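Local coordinates for NmrA family protein (Shigella flexneri 2a, PDB 3QVO) that is of unknown function but, as a Rossmann-fold member of the NmrA family, probably binds a nicotinamide dinucleotide, at residues 181-186 with 219-224; 166-171 with 202-207; 25-30 with 84-89. All blocks are in the same frame, centred on the assembly; numbering follows the deposited sequence.

Contact 1 of 3, residues 181-186 with 219-224; sequences YELTSR and IGINQP
The carboxylate of Glu182 and the amide of Asn222 meet with their planes 62° apart, on one face of an antiparallel strand pair at the margin of the Rossmann-fold sheet. Asn222 ND2 donates to Glu182 OE2 at 3.2 Å, close to its own amide plane and onto the anti lone pair of the oxygen. The ring of Pro224 slides past the Glu182 side chain in the opposite direction, its CG 4.1 Å from Glu182 CD. With CG tucked between the backbone N and carbonyl carbon (chi1 66°) and an extended chain beyond, Glu182 leans over Asn222. Tyr181, on the opposite face, lies alongside Ile221, its CB 3.9 Å from Ile221 CG2; beside it, Leu183 CD2 presses on Ile219 CG2 at a tight 3.4 Å. Helix 197-209 covers this apolar face through Leu203.

Glu182 and Asn222 exchange two backbone hydrogen bonds, as do Thr184 and Gly220, with Leu183 and Ile221 as the non-hydrogen-bonded pair between. Asn222 shows how unevenly an amide can be served: ND2 also donates to Gln223 O at 2.6 Å, from above that carbonyl's plane, whereas the buried OD1 has no polar partner in the model.

Contact 2 of 3, residues 166-171 with 202-207; sequences TILRPA and ALITDI
Leu168 presents its two methyl branches to different residues of helix 197-209, and so carries most of this strand-to-helix packing in the Rossmann fold. Its CD1 meets Ile204 CG1 at 3.5 Å, while CD2 faces Leu203 CD2 at 3.8 Å and lies at the margin of contact with Ile207 CD1, 4.5 Å away. The strand and helix segments run nearly antiparallel, at 167°, with axes 11.1 Å apart, so the gap has to be bridged by side chains.

Conformation decides which atoms do so. Leu203 has CG trans to its backbone N (chi1 -176°), which carries CD2 from the helix surface to the Leu168 methyl; the two leucines cross obliquely. Ile204 starts off beside the axis of approach, and its CG1 branch brings the side chain back to Leu168. Ile207, whose CG1-CD1 arm is fully extended (chi2 179°), meets Thr166 methyl to methyl, tip to tip, with Ile207 CD1 4.0 Å from Thr166 CG2.

Thr166 divides its two branches by chemistry: CG2 is given to the helix, whereas OG1 is hydrogen-bonded to the carbonyl of His214 and to Arg119. Beyond the two segments, Ile35 and Val39 of helix 34-43 pack on Ile204, while Ile121 of the neighbouring strand supports both Leu168 and Ile207. The helix belongs to the connection between the parallel strands 164-174 and 217-222. With every touching residue buried and every touching group a carbon, the contact depends on apolar burial and complementary shape, and the hydroxyl of Thr166 is satisfied by partners outside the contact.

Contact 3 of 3, residues 25-30 with 84-89; sequences NVLILG and QAMQGQ. With MNB (5-mercapto-2-nitro-benzoic acid), chain B.
The first strand of the Rossmann fold, 24-29, packs here against the end of helix 79-86 and the turn that leads on to the neighbouring parallel strand 91-95. Gly30, at the strand's end, begins a glycine-rich loop, which in related Rossmann-fold proteins binds the dinucleotide and probably does so here.

At the other end of the strand, Asn25 ND2 donates to Gly88 O over 2.9 Å, almost straight at 177°. The acceptor lies in the Asn25 amide plane, but the donor stands above the carbonyl plane of Gly88. Gly88 is the third residue of a type II beta turn from Met86 to Gln89, whose positive phi fits a glycine.

Leu27 fills the angle between strand and helix. Its CG stands trans to the backbone N (chi1 175°), a setting that aims the two methyls at the helix: CD2 is 3.9 Å from CE of Met86, present as selenomethionine, the two side chains crossing at about a right angle, while CD1 reaches Ala85 CB at 4.2 Å. The bent Gln89 side chain lies against Leu27, its CD 3.8 Å from Leu27 CB. Val92, Ala111 and Met112 also pack on Met86.

Outside the strand contact, Gln87 helps line a pocket with Lys83 and Cys115, where the sulfur S5 of 5-mercapto-2-nitro-benzoic acid comes within 3.6 Å of Gln87 CA. The rotation of the Gln89 amide is fixed at its donor end: NE2 bonds to Thr52 as well as to Ala85 O, the latter at 2.9 Å and nearly in line with the carbonyl bond.

Overall arrangement
All three contacts belong to one Rossmann-type sheet, but they sample different depths of it. Contact 2, whose centre is about 7 Å from that of the chain, is wholly buried and apolar. Contact 1 is partly buried: backbone pairing dominates, with polar groups on one face and hydrocarbon on the other. The two share an interface, as strand 217-222 hydrogen-bonds to strand 164-174 and helix 197-209 packs on both. Contact 3 lies on the other side of the chain's centre from contact 1, their centres about 27 Å apart; it combines a buried leucine packed on alanine, selenomethionine and glutamine with an amide-to-turn bond near a ligand pocket, and touches neither of the others.

Contact 1 of 3, residues 181-186 with 219-224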
loop_
_atom_site.group_PDB
_atom_site.type_symbol
_atom_site.label_atom_id
_atom_site.label_comp_id
_atom_site.label_asym_id
_atom_site.label_seq_id
_atom_site.Cartn_x
_atom_site.Cartn_y
_atom_site.Cartn_z
ATOM N N TYR A 181 -5.605 11.634 11.142
ATOM C CA TYR A 181 -6.372 10.455 10.809
ATOM C C TYR A 181 -6.778 9.631 12.006
ATOM O O TYR A 181 -6.314 9.852 13.137
ATOM C CB TYR A 181 -5.626 9.595 9.789
ATOM C CG TYR A 181 -4.410 8.869 10.317
ATOM C CD1 TYR A 181 -4.523 7.656 10.988
ATOM C CD2 TYR A 181 -3.138 9.383 10.117
ATOM C CE1 TYR A 181 -3.405 6.998 11.468
ATOM C CE2 TYR A 181 -2.010 8.727 10.590
ATOM C CZ TYR A 181 -2.150 7.537 11.261
ATOM O OH TYR A 181 -1.015 6.897 11.714
ATOM N N GLU A 182 -7.701 8.715 11.717
ATOM C CA GLU A 182 -8.231 7.741 12.664
ATOM C C GLU A 182 -8.634 6.519 11.849
ATOM O O GLU A 182 -8.823 6.616 10.643
ATOM C CB GLU A 182 -9.412 8.305 13.467
ATOM C CG GLU A 182 -10.677 8.619 12.661
ATOM C CD GLU A 182 -11.745 9.343 13.486
ATOM O OE1 GLU A 182 -11.556 9.494 14.719
ATOM O OE2 GLU A 182 -12.764 9.766 12.895
ATOM N N LEU A 183 -8.756 5.385 12.529
ATOM C CA LEU A 183 -8.864 4.100 11.907
ATOM C C LEU A 183 -10.131 3.402 12.322
ATOM O O LEU A 183 -10.538 3.478 13.472
ATOM C CB LEU A 183 -7.700 3.236 12.378
ATOM C CG LEU A 183 -6.311 3.812 12.148
ATOM C CD1 LEU A 183 -5.282 2.929 12.844
ATOM C CD2 LEU A 183 -6.053 3.919 10.645
ATOM N N THR A 184 -10.723 2.675 11.388
ATOM C CA THR A 184 -11.941 1.925 11.633
ATOM C C THR A 184 -11.640 0.515 11.239
ATOM O O THR A 184 -10.851 0.291 10.302
ATOM C CB THR A 184 -13.105 2.443 10.762
ATOM O OG1 THR A 184 -12.639 2.676 9.428
ATOM C CG2 THR A 184 -13.679 3.731 11.327
ATOM N N SER A 185 -12.253 -0.445 11.925
ATOM C CA SER A 185 -12.007 -1.849 11.623
ATOM C C SER A 185 -12.865 -2.368 10.439
ATOM O O SER A 185 -13.757 -1.657 9.911
ATOM C CB SER A 185 -12.185 -2.698 12.885
ATOM O OG SER A 185 -13.535 -2.712 13.294
ATOM N N ARG A 186 -12.605 -3.619 10.071
ATOM C CA ARG A 186 -13.133 -4.252 8.856
ATOM C C ARG A 186 -14.625 -4.133 8.640
ATOM O O ARG A 186 -15.071 -3.877 7.535
ATOM C CB ARG A 186 -12.779 -5.740 8.856
ATOM C CG ARG A 186 -13.147 -6.477 7.603
ATOM C CD ARG A 186 -12.900 -7.953 7.816
ATOM N NE ARG A 186 -12.934 -8.737 6.582
ATOM C CZ ARG A 186 -14.037 -9.027 5.911
ATOM N NH1 ARG A 186 -15.228 -8.559 6.282
ATOM N NH2 ARG A 186 -13.940 -9.731 4.812
ATOM N N ILE A 219 -8.324 -2.124 7.593
ATOM C CA ILE A 219 -8.547 -0.889 8.340
ATOM C C ILE A 219 -8.958 0.233 7.413
ATOM O O ILE A 219 -8.274 0.508 6.425
ATOM C CB ILE A 219 -7.204 -0.421 8.934
ATOM C CG1 ILE A 219 -6.547 -1.478 9.797
ATOM C CG2 ILE A 219 -7.350 0.862 9.713
ATOM C CD1 ILE A 219 -5.080 -1.169 9.997
ATOM N N GLY A 220 -10.055 0.913 7.745
ATOM C CA GLY A 220 -10.399 2.164 7.087
ATOM C C GLY A 220 -9.633 3.311 7.721
ATOM O O GLY A 220 -9.396 3.311 8.938
ATOM N N ILE A 221 -9.243 4.287 6.898
ATOM C CA ILE A 221 -8.498 5.452 7.357
ATOM C C ILE A 221 -9.247 6.723 6.914
ATOM O O ILE A 221 -9.434 6.963 5.724
ATOM C CB ILE A 221 -7.057 5.500 6.752
ATOM C CG1 ILE A 221 -6.376 4.127 6.753
ATOM C CG2 ILE A 221 -6.155 6.501 7.507
ATOM C CD1 ILE A 221 -5.251 4.015 5.667
ATOM N N ASN A 222 -9.674 7.531 7.874
ATOM C CA ASN A 222 -10.283 8.828 7.562
ATOM C C ASN A 222 -9.783 9.986 8.461
ATOM O O ASN A 222 -9.370 9.772 9.588
ATOM C CB ASN A 222 -11.809 8.725 7.670
ATOM C CG ASN A 222 -12.278 8.656 9.100
ATOM O OD1 ASN A 222 -12.347 7.574 9.673
ATOM N ND2 ASN A 222 -12.582 9.821 9.697
ATOM N N GLN A 223 -9.862 11.210 7.944
ATOM C CA GLN A 223 -9.597 12.409 8.713
ATOM C C GLN A 223 -10.757 12.587 9.699
ATOM O O GLN A 223 -11.904 12.345 9.331
ATOM C CB GLN A 223 -9.492 13.591 7.744
ATOM C CG GLN A 223 -9.147 14.946 8.329
ATOM C CD GLN A 223 -8.788 15.977 7.232
ATOM O OE1 GLN A 223 -8.033 15.679 6.269
ATOM N NE2 GLN A 223 -9.322 17.196 7.377
ATOM N N PRO A 224 -10.472 12.933 10.961
ATOM C CA PRO A 224 -11.570 13.125 11.895
ATOM C C PRO A 224 -12.396 14.348 11.557
ATOM O O PRO A 224 -11.861 15.319 11.021
ATOM C CB PRO A 224 -10.868 13.344 13.238
ATOM C CG PRO A 224 -9.520 12.746 13.087
ATOM C CD PRO A 224 -9.168 12.893 11.640
#

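Contact 2 of 3, residues 166-171 with 202-207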
loop_
_atom_site.group_PDB
_atom_site.type_symbol
_atom_site.label_atom_id
_atom_site.label_comp_id
_atom_site.label_asym_id
_atom_site.label_seq_id
_atom_site.Cartn_x
_atom_site.Cartn_y
_atom_site.Cartn_z
ATOM N N THR A 166 -1.628 -6.348 6.348
ATOM C CA THR A 166 -2.464 -5.259 6.771
ATOM C C THR A 166 -3.070 -4.692 5.486
ATOM O O THR A 166 -2.339 -4.320 4.567
ATOM C CB THR A 166 -1.670 -4.180 7.452
ATOM O OG1 THR A 166 -0.871 -4.729 8.529
ATOM C CG2 THR A 166 -2.609 -3.064 7.941
ATOM N N ILE A 167 -4.397 -4.663 5.405
ATOM C CA ILE A 167 -5.093 -4.061 4.269
ATOM C C ILE A 167 -5.507 -2.691 4.748
ATOM O O ILE A 167 -6.016 -2.544 5.854
ATOM C CB ILE A 167 -6.358 -4.893 3.826
ATOM C CG1 ILE A 167 -5.915 -6.216 3.210
ATOM C CG2 ILE A 167 -7.191 -4.130 2.840
ATOM C CD1 ILE A 167 -6.946 -7.361 3.255
ATOM N N LEU A 168 -5.273 -1.692 3.915
ATOM C CA LEU A 168 -5.523 -0.329 4.268
ATOM C C LEU A 168 -6.508 0.192 3.273
ATOM O O LEU A 168 -6.280 0.078 2.053
ATOM C CB LEU A 168 -4.253 0.529 4.214
ATOM C CG LEU A 168 -3.103 0.241 5.168
ATOM C CD1 LEU A 168 -2.014 1.322 5.017
ATOM C CD2 LEU A 168 -3.619 0.180 6.600
ATOM N N ARG A 169 -7.571 0.786 3.812
ATOM C CA ARG A 169 -8.731 1.246 3.048
ATOM C C ARG A 169 -8.992 2.696 3.310
ATOM O O ARG A 169 -9.644 3.017 4.282
ATOM C CB ARG A 169 -9.987 0.457 3.458
ATOM C CG ARG A 169 -10.083 -0.854 2.762
ATOM C CD ARG A 169 -11.115 -1.763 3.338
ATOM N NE ARG A 169 -11.201 -1.811 4.794
ATOM C CZ ARG A 169 -12.094 -1.176 5.537
ATOM N NH1 ARG A 169 -12.980 -0.367 4.980
ATOM N NH2 ARG A 169 -12.098 -1.341 6.856
ATOM N N PRO A 170 -8.451 3.578 2.463
ATOM C CA PRO A 170 -8.589 5.012 2.648
ATOM C C PRO A 170 -9.809 5.636 2.027
ATOM O O PRO A 170 -10.215 5.254 0.918
ATOM C CB PRO A 170 -7.348 5.590 1.963
ATOM C CG PRO A 170 -6.898 4.536 1.032
ATOM C CD PRO A 170 -7.309 3.239 1.607
ATOM N N ALA A 171 -10.324 6.631 2.751
ATOM C CA ALA A 171 -11.382 7.475 2.325
ATOM C C ALA A 171 -10.868 8.256 1.140
ATOM O O ALA A 171 -9.755 8.011 0.672
ATOM C CB ALA A 171 -11.821 8.387 3.469
ATOM N N ALA A 202 1.943 8.313 6.373
ATOM C CA ALA A 202 2.404 8.280 7.762
ATOM C C ALA A 202 2.074 6.939 8.404
ATOM O O ALA A 202 2.877 6.388 9.114
ATOM C CB ALA A 202 1.791 9.403 8.544
ATOM N N LEU A 203 0.888 6.417 8.170
ATOM C CA LEU A 203 0.533 5.108 8.723
ATOM C C LEU A 203 1.449 4.026 8.144
ATOM O O LEU A 203 1.969 3.220 8.866
ATOM C CB LEU A 203 -0.930 4.750 8.416
ATOM C CG LEU A 203 -1.449 3.433 9.044
ATOM C CD1 LEU A 203 -1.270 3.293 10.603
ATOM C CD2 LEU A 203 -2.916 3.239 8.678
ATOM N N ILE A 204 1.603 4.018 6.831
ATOM C CA ILE A 204 2.382 3.017 6.162
ATOM C C ILE A 204 3.777 3.017 6.782
ATOM O O ILE A 204 4.259 1.974 7.207
ATOM C CB ILE A 204 2.381 3.235 4.629
ATOM C CG1 ILE A 204 0.971 2.995 4.073
ATOM C CG2 ILE A 204 3.360 2.278 3.913
ATOM C CD1 ILE A 204 0.764 3.579 2.697
ATOM N N THR A 205 4.365 4.204 6.930
ATOM C CA THR A 205 5.691 4.348 7.489
ATOM C C THR A 205 5.782 3.867 8.931
ATOM O O THR A 205 6.756 3.203 9.303
ATOM C CB THR A 205 6.178 5.796 7.347
ATOM O OG1 THR A 205 6.341 6.090 5.946
ATOM C CG2 THR A 205 7.529 5.982 7.999
ATOM N N ASP A 206 4.775 4.183 9.751
ATOM C CA ASP A 206 4.745 3.650 11.111
ATOM C C ASP A 206 4.712 2.117 11.128
ATOM O O ASP A 206 5.356 1.512 11.976
ATOM C CB ASP A 206 3.595 4.229 11.915
ATOM C CG ASP A 206 3.811 5.715 12.281
ATOM O OD1 ASP A 206 4.877 6.312 11.928
ATOM O OD2 ASP A 206 2.899 6.292 12.921
ATOM N N ILE A 207 4.040 1.493 10.159
ATOM C CA ILE A 207 3.941 0.033 10.132
ATOM C C ILE A 207 5.284 -0.540 9.656
ATOM O O ILE A 207 5.797 -1.506 10.190
ATOM C CB ILE A 207 2.805 -0.453 9.232
ATOM C CG1 ILE A 207 1.444 0.043 9.713
ATOM C CG2 ILE A 207 2.773 -2.004 9.153
ATOM C CD1 ILE A 207 0.245 -0.410 8.803
#

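Contact 3 of 3, residues 25-30 with 84-89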
loop_
_atom_site.group_PDB
_atom_site.type_symbol
_atom_site.label_atom_id
_atom_site.label_comp_id
_atom_site.label_asym_id
_atom_site.label_seq_id
_atom_site.Cartn_x
_atom_site.Cartn_y
_atom_site.Cartn_z
ATOM N N ASN A 25 14.559 -4.583 4.445
ATOM C CA ASN A 25 14.376 -4.494 3.000
ATOM C C ASN A 25 12.907 -4.309 2.669
ATOM O O ASN A 25 12.116 -5.217 2.886
ATOM C CB ASN A 25 14.909 -5.762 2.340
ATOM C CG ASN A 25 16.452 -5.844 2.360
ATOM O OD1 ASN A 25 17.104 -4.865 2.584
ATOM N ND2 ASN A 25 17.012 -7.009 2.054
ATOM N N VAL A 26 12.546 -3.143 2.149
ATOM C CA VAL A 26 11.184 -2.815 1.844
ATOM C C VAL A 26 11.010 -2.725 0.331
ATOM O O VAL A 26 11.800 -2.040 -0.336
ATOM C CB VAL A 26 10.806 -1.490 2.478
ATOM C CG1 VAL A 26 9.436 -1.104 2.078
ATOM C CG2 VAL A 26 10.912 -1.587 3.980
ATOM N N LEU A 27 10.027 -3.462 -0.215
ATOM C CA LEU A 27 9.715 -3.401 -1.645
ATOM C C LEU A 27 8.452 -2.595 -1.848
ATOM O O LEU A 27 7.425 -2.917 -1.262
ATOM C CB LEU A 27 9.537 -4.804 -2.201
ATOM C CG LEU A 27 9.088 -4.957 -3.641
ATOM C CD1 LEU A 27 10.081 -4.340 -4.637
ATOM C CD2 LEU A 27 8.791 -6.412 -3.886
ATOM N N ILE A 28 8.544 -1.531 -2.646
ATOM C CA ILE A 28 7.431 -0.667 -2.906
ATOM C C ILE A 28 6.966 -0.975 -4.322
ATOM O O ILE A 28 7.671 -0.668 -5.304
ATOM C CB ILE A 28 7.835 0.816 -2.725
ATOM C CG1 ILE A 28 8.285 1.034 -1.266
ATOM C CG2 ILE A 28 6.669 1.742 -3.072
ATOM C CD1 ILE A 28 8.684 2.401 -0.906
ATOM N N LEU A 29 5.791 -1.615 -4.432
ATOM C CA LEU A 29 5.204 -1.919 -5.734
ATOM C C LEU A 29 4.307 -0.798 -6.162
ATOM O O LEU A 29 3.493 -0.377 -5.394
ATOM C CB LEU A 29 4.378 -3.182 -5.629
ATOM C CG LEU A 29 5.193 -4.393 -5.231
ATOM C CD1 LEU A 29 4.188 -5.505 -4.951
ATOM C CD2 LEU A 29 6.209 -4.705 -6.358
ATOM N N GLY A 30 4.444 -0.298 -7.376
ATOM C CA GLY A 30 3.682 0.907 -7.789
ATOM C C GLY A 30 4.347 2.172 -7.263
ATOM O O GLY A 30 3.697 3.107 -6.777
ATOM N N GLN A 84 12.145 -11.587 -9.135
ATOM C CA GLN A 84 13.537 -11.067 -8.966
ATOM C C GLN A 84 13.607 -9.984 -7.919
ATOM O O GLN A 84 14.551 -9.935 -7.118
ATOM C CB GLN A 84 14.080 -10.462 -10.234
ATOM C CG GLN A 84 13.973 -11.348 -11.460
ATOM C CD GLN A 84 15.104 -12.316 -11.562
ATOM O OE1 GLN A 84 15.704 -12.708 -10.557
ATOM N NE2 GLN A 84 15.414 -12.710 -12.780
ATOM N N ALA A 85 12.625 -9.087 -7.970
ATOM C CA ALA A 85 12.588 -7.934 -7.093
ATOM C C ALA A 85 12.249 -8.337 -5.657
ATOM O O ALA A 85 12.592 -7.633 -4.689
ATOM C CB ALA A 85 11.542 -6.927 -7.603
HETATM N N MSE A 86 11.527 -9.437 -5.540
HETATM C CA MSE A 86 11.022 -9.912 -4.292
HETATM C C MSE A 86 12.078 -10.597 -3.487
HETATM O O MSE A 86 11.941 -10.704 -2.265
HETATM C CB MSE A 86 9.848 -10.903 -4.539
HETATM C CG MSE A 86 9.213 -11.414 -3.259
HETATM SE SE MSE A 86 8.242 -10.022 -2.271
HETATM C CE MSE A 86 6.816 -9.714 -3.646
ATOM N N GLN A 87 13.095 -11.119 -4.149
ATOM C CA GLN A 87 14.119 -11.910 -3.426
ATOM C C GLN A 87 14.786 -11.135 -2.291
ATOM O O GLN A 87 15.232 -10.026 -2.518
ATOM C CB GLN A 87 15.213 -12.389 -4.387
ATOM C CG GLN A 87 16.211 -13.391 -3.724
ATOM C CD GLN A 87 16.944 -14.262 -4.772
ATOM O OE1 GLN A 87 17.039 -13.904 -5.970
ATOM N NE2 GLN A 87 17.455 -15.418 -4.329
ATOM N N GLY A 88 14.834 -11.706 -1.079
ATOM C CA GLY A 88 15.524 -11.064 0.026
ATOM C C GLY A 88 14.763 -9.957 0.751
ATOM O O GLY A 88 15.332 -9.336 1.637
ATOM N N GLN A 89 13.494 -9.707 0.399
ATOM C CA GLN A 89 12.730 -8.615 0.989
ATOM C C GLN A 89 12.107 -9.001 2.316
ATOM O O GLN A 89 11.802 -10.143 2.551
ATOM C CB GLN A 89 11.615 -8.142 0.061
ATOM C CG GLN A 89 12.063 -7.679 -1.329
ATOM C CD GLN A 89 12.886 -6.411 -1.316
ATOM O OE1 GLN A 89 12.990 -5.747 -0.288
ATOM N NE2 GLN A 89 13.416 -6.027 -2.481
HETATM C C6 MNB B . 13.846 -17.386 -5.013
HETATM C C1 MNB B . 14.025 -18.568 -5.694
HETATM C C2 MNB B . 13.100 -18.979 -6.671
HETATM C C3 MNB B . 11.963 -18.187 -6.966
HETATM C C4 MNB B . 11.797 -17.001 -6.270
HETATM C C5 MNB B . 12.740 -16.614 -5.305
HETATM S S5 MNB B . 12.594 -15.060 -4.437
HETATM C C10 MNB B . 15.284 -19.357 -5.302
HETATM O O12 MNB B . 15.271 -19.988 -4.179
HETATM O O11 MNB B . 16.229 -19.245 -6.139
HETATM N N7 MNB B . 13.271 -20.134 -7.354
HETATM O O9 MNB B . 12.385 -20.482 -8.431
HETATM O O8 MNB B . 14.307 -20.967 -7.074
#